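Local coordinates for peptidoglycan synthetase penicillin-binding protein 3 (Bifidobacterium adolescentis, PDB 4YE5), which probably binds penicillin and, as a member of the transpeptidase family, is thought to cross-link peptidoglycan during cell-wall synthesis, at residues 302-314 with 327-339. Residues are numbered along the deposited sequence; the frame is centred on the assembly and turned at random.
Sequences LHKIDDKFTVPNT and DHGNEHWTLAGIL
F309 and V311 meet W333, L335 and I338 on the inner face of a two-stranded antiparallel sheet, strand 308-311 with strand 331-334. Both bonds are strong at V311 and E331, a hydrogen-bonded pair: V311 N to E331 O is 2.8 Å and nearly straight (164°), E331 N to V311 O 2.9 Å. At F309 and W333, the other such pair, only one direction is strong, F309 N to W333 O at 2.8 Å; the return bond is weak.

Packing is close on the face carrying the buried F309, V311 and W333. With CG anti to its carbonyl carbon (chi1 -62°), the F309 ring lies alongside L335 and crosses I338 at about a right angle, F309 CD1 standing 3.7 Å from I338 CD1. V311 likewise crosses W333, with V311 CB 3.9 Å from W333 CE3. Where helix 335-340 begins, A336 N bonds I305 O (3.2 Å) in the carbonyl plane, tying it to the K304-D307 type I turn. N-cap T334 accepts from G337 N through OG1, which also bonds the carbonyl oxygen of P563. N313 CB sits over one face of the H328 imidazole, 17° off its normal, a CH-pi contact.

The other face is looser: K308, T310 and H332 are exposed and few contacts cross it, T310 CG2 brushing N330 CB at 3.9 Å, though T334 there is buried and C-terminal W566 stacks on H332. The strand pair thus lies at the edge of the transpeptidase domain, its apolar face on helix 344-350, with L335 reaching helix 290-299 and A336 helix 455-470.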
# COMPACT_ATOMS: atom_id res chain seq x y z
N LEU A 302 15.07 -30.63 -17.40
CA LEU A 302 15.37 -30.42 -18.81
C LEU A 302 16.85 -30.15 -18.98
O LEU A 302 17.46 -30.60 -19.94
CB LEU A 302 14.55 -29.27 -19.38
CG LEU A 302 13.06 -29.58 -19.47
CD1 LEU A 302 12.32 -28.41 -20.07
CD2 LEU A 302 12.84 -30.87 -20.29
N HIS A 303 17.42 -29.42 -18.04
CA HIS A 303 18.86 -29.22 -18.02
C HIS A 303 19.35 -29.21 -16.58
O HIS A 303 18.55 -29.11 -15.65
CB HIS A 303 19.25 -27.90 -18.73
CG HIS A 303 19.27 -28.02 -20.23
ND1 HIS A 303 20.21 -28.77 -20.90
CD2 HIS A 303 18.45 -27.51 -21.18
CE1 HIS A 303 19.98 -28.71 -22.20
NE2 HIS A 303 18.91 -27.95 -22.40
N LYS A 304 20.66 -29.35 -16.41
CA LYS A 304 21.29 -29.04 -15.13
C LYS A 304 21.95 -27.68 -15.23
O LYS A 304 22.28 -27.21 -16.33
CB LYS A 304 22.33 -30.10 -14.74
CG LYS A 304 21.73 -31.47 -14.39
CD LYS A 304 22.81 -32.55 -14.42
CE LYS A 304 22.20 -33.95 -14.42
NZ LYS A 304 21.13 -34.09 -13.39
N ILE A 305 22.17 -27.06 -14.08
CA ILE A 305 22.62 -25.67 -14.00
C ILE A 305 24.02 -25.51 -14.62
O ILE A 305 24.37 -24.44 -15.12
CB ILE A 305 22.62 -25.17 -12.53
CG1 ILE A 305 22.86 -23.66 -12.46
CG2 ILE A 305 23.64 -25.94 -11.68
CD1 ILE A 305 21.84 -22.88 -13.22
N ASP A 306 24.81 -26.57 -14.61
CA ASP A 306 26.14 -26.48 -15.19
C ASP A 306 26.27 -27.11 -16.58
O ASP A 306 27.38 -27.36 -17.04
CB ASP A 306 27.19 -27.03 -14.23
CG ASP A 306 26.95 -28.49 -13.88
OD1 ASP A 306 25.89 -29.04 -14.24
OD2 ASP A 306 27.84 -29.09 -13.22
N ASP A 307 25.14 -27.35 -17.26
CA ASP A 307 25.17 -27.88 -18.63
C ASP A 307 25.87 -26.91 -19.57
O ASP A 307 25.70 -25.70 -19.45
CB ASP A 307 23.76 -28.15 -19.16
CG ASP A 307 23.20 -29.49 -18.69
OD1 ASP A 307 23.98 -30.32 -18.19
OD2 ASP A 307 21.98 -29.72 -18.85
N LYS A 308 26.65 -27.43 -20.51
CA LYS A 308 27.48 -26.61 -21.37
C LYS A 308 26.81 -26.35 -22.71
O LYS A 308 26.32 -27.28 -23.36
CB LYS A 308 28.83 -27.29 -21.61
CG LYS A 308 29.64 -27.57 -20.35
CD LYS A 308 30.93 -28.31 -20.71
CE LYS A 308 31.81 -28.53 -19.49
NZ LYS A 308 31.13 -29.32 -18.43
N PHE A 309 26.82 -25.09 -23.14
CA PHE A 309 26.25 -24.72 -24.42
C PHE A 309 27.26 -23.95 -25.27
O PHE A 309 28.15 -23.27 -24.75
CB PHE A 309 24.99 -23.87 -24.24
CG PHE A 309 23.86 -24.56 -23.50
CD1 PHE A 309 23.81 -24.55 -22.11
CD2 PHE A 309 22.84 -25.20 -24.20
CE1 PHE A 309 22.77 -25.18 -21.43
CE2 PHE A 309 21.78 -25.82 -23.53
CZ PHE A 309 21.75 -25.81 -22.14
N THR A 310 27.10 -24.06 -26.59
CA THR A 310 27.74 -23.15 -27.52
C THR A 310 26.67 -22.19 -28.01
O THR A 310 25.71 -22.59 -28.66
CB THR A 310 28.33 -23.91 -28.73
OG1 THR A 310 29.30 -24.85 -28.25
CG2 THR A 310 29.01 -22.93 -29.69
N VAL A 311 26.84 -20.92 -27.69
CA VAL A 311 25.78 -19.95 -27.91
C VAL A 311 26.24 -18.92 -28.94
O VAL A 311 27.06 -18.06 -28.63
CB VAL A 311 25.40 -19.23 -26.58
CG1 VAL A 311 24.14 -18.41 -26.76
CG2 VAL A 311 25.20 -20.25 -25.48
N PRO A 312 25.73 -19.03 -30.17
CA PRO A 312 26.07 -18.11 -31.26
C PRO A 312 25.34 -16.81 -31.03
O PRO A 312 24.50 -16.76 -30.12
CB PRO A 312 25.54 -18.83 -32.51
CG PRO A 312 24.38 -19.61 -32.01
CD PRO A 312 24.70 -20.01 -30.58
N ASN A 313 25.61 -15.75 -31.79
CA ASN A 313 24.91 -14.51 -31.46
C ASN A 313 23.52 -14.40 -32.08
O ASN A 313 22.77 -13.48 -31.77
CB ASN A 313 25.76 -13.26 -31.72
CG ASN A 313 25.57 -12.71 -33.11
OD1 ASN A 313 25.16 -11.57 -33.28
ND2 ASN A 313 25.88 -13.51 -34.12
N THR A 314 23.17 -15.33 -32.96
CA THR A 314 21.79 -15.41 -33.39
C THR A 314 21.39 -16.86 -33.49
O THR A 314 22.24 -17.73 -33.63
CB THR A 314 21.55 -14.78 -34.77
OG1 THR A 314 22.09 -15.64 -35.79
CG2 THR A 314 22.17 -13.39 -34.86
N ASP A 327 26.40 -8.07 -30.13
CA ASP A 327 27.12 -9.01 -30.99
C ASP A 327 28.20 -9.74 -30.21
O ASP A 327 29.08 -9.12 -29.60
CB ASP A 327 27.78 -8.27 -32.16
CG ASP A 327 26.80 -7.95 -33.27
OD1 ASP A 327 25.92 -8.79 -33.56
OD2 ASP A 327 26.92 -6.86 -33.87
N HIS A 328 28.13 -11.06 -30.18
CA HIS A 328 29.24 -11.87 -29.68
C HIS A 328 29.49 -12.99 -30.68
O HIS A 328 28.80 -13.08 -31.68
CB HIS A 328 28.97 -12.40 -28.27
CG HIS A 328 27.63 -13.06 -28.11
ND1 HIS A 328 27.37 -14.33 -28.57
CD2 HIS A 328 26.49 -12.63 -27.52
CE1 HIS A 328 26.12 -14.65 -28.29
NE2 HIS A 328 25.57 -13.64 -27.65
N GLY A 329 30.49 -13.82 -30.43
CA GLY A 329 30.76 -14.95 -31.29
C GLY A 329 30.07 -16.19 -30.75
O GLY A 329 29.07 -16.08 -30.03
N ASN A 330 30.58 -17.36 -31.08
CA ASN A 330 30.08 -18.61 -30.52
C ASN A 330 30.62 -18.84 -29.10
O ASN A 330 31.70 -19.41 -28.92
CB ASN A 330 30.45 -19.79 -31.42
CG ASN A 330 29.69 -19.78 -32.72
OD1 ASN A 330 28.91 -18.86 -33.00
ND2 ASN A 330 29.91 -20.80 -33.54
N GLU A 331 29.86 -18.41 -28.10
CA GLU A 331 30.34 -18.40 -26.72
C GLU A 331 30.16 -19.74 -26.01
O GLU A 331 29.18 -20.46 -26.25
CB GLU A 331 29.63 -17.30 -25.93
CG GLU A 331 29.91 -15.90 -26.42
CD GLU A 331 31.22 -15.33 -25.92
OE1 GLU A 331 31.36 -14.09 -25.92
OE2 GLU A 331 32.12 -16.11 -25.51
N HIS A 332 31.12 -20.05 -25.14
CA HIS A 332 31.12 -21.29 -24.36
C HIS A 332 30.57 -21.01 -22.96
O HIS A 332 31.33 -20.85 -22.01
CB HIS A 332 32.55 -21.84 -24.23
CG HIS A 332 33.09 -22.45 -25.48
ND1 HIS A 332 34.29 -23.11 -25.53
CD2 HIS A 332 32.58 -22.49 -26.74
CE1 HIS A 332 34.51 -23.54 -26.76
NE2 HIS A 332 33.49 -23.17 -27.52
N TRP A 333 29.25 -20.96 -22.86
CA TRP A 333 28.58 -20.64 -21.60
C TRP A 333 27.86 -21.85 -21.03
O TRP A 333 27.32 -22.67 -21.78
CB TRP A 333 27.57 -19.52 -21.82
CG TRP A 333 28.20 -18.17 -22.13
CD1 TRP A 333 29.43 -17.74 -21.75
CD2 TRP A 333 27.61 -17.10 -22.89
NE1 TRP A 333 29.66 -16.46 -22.22
CE2 TRP A 333 28.56 -16.05 -22.92
CE3 TRP A 333 26.38 -16.93 -23.53
CZ2 TRP A 333 28.31 -14.84 -23.58
CZ3 TRP A 333 26.14 -15.72 -24.19
CH2 TRP A 333 27.10 -14.69 -24.20
N THR A 334 27.85 -21.97 -19.71
CA THR A 334 26.97 -22.92 -19.05
C THR A 334 25.57 -22.34 -18.95
O THR A 334 25.35 -21.19 -19.32
CB THR A 334 27.44 -23.23 -17.64
OG1 THR A 334 27.41 -22.02 -16.87
CG2 THR A 334 28.87 -23.84 -17.67
N LEU A 335 24.62 -23.12 -18.45
CA LEU A 335 23.27 -22.60 -18.29
C LEU A 335 23.28 -21.40 -17.33
O LEU A 335 22.61 -20.41 -17.59
CB LEU A 335 22.32 -23.68 -17.77
CG LEU A 335 20.83 -23.28 -17.79
CD1 LEU A 335 20.38 -23.05 -19.22
CD2 LEU A 335 19.99 -24.35 -17.12
N ALA A 336 24.06 -21.49 -16.26
CA ALA A 336 24.23 -20.36 -15.35
C ALA A 336 24.77 -19.13 -16.09
O ALA A 336 24.32 -18.00 -15.86
CB ALA A 336 25.15 -20.75 -14.19
N GLY A 337 25.72 -19.34 -17.00
CA GLY A 337 26.28 -18.24 -17.78
C GLY A 337 25.29 -17.59 -18.73
O GLY A 337 25.35 -16.39 -18.99
N ILE A 338 24.37 -18.39 -19.28
CA ILE A 338 23.30 -17.83 -20.12
C ILE A 338 22.47 -16.81 -19.32
O ILE A 338 22.07 -15.75 -19.84
CB ILE A 338 22.41 -18.95 -20.73
CG1 ILE A 338 23.16 -19.61 -21.91
CG2 ILE A 338 21.05 -18.40 -21.18
CD1 ILE A 338 22.67 -21.02 -22.28
N LEU A 339 22.22 -17.13 -18.05
CA LEU A 339 21.53 -16.20 -17.15
C LEU A 339 22.39 -14.95 -16.91
O LEU A 339 21.93 -13.82 -17.08
CB LEU A 339 21.23 -16.86 -15.78
CG LEU A 339 20.46 -15.93 -14.83
CD1 LEU A 339 19.02 -15.63 -15.37
CD2 LEU A 339 20.43 -16.39 -13.36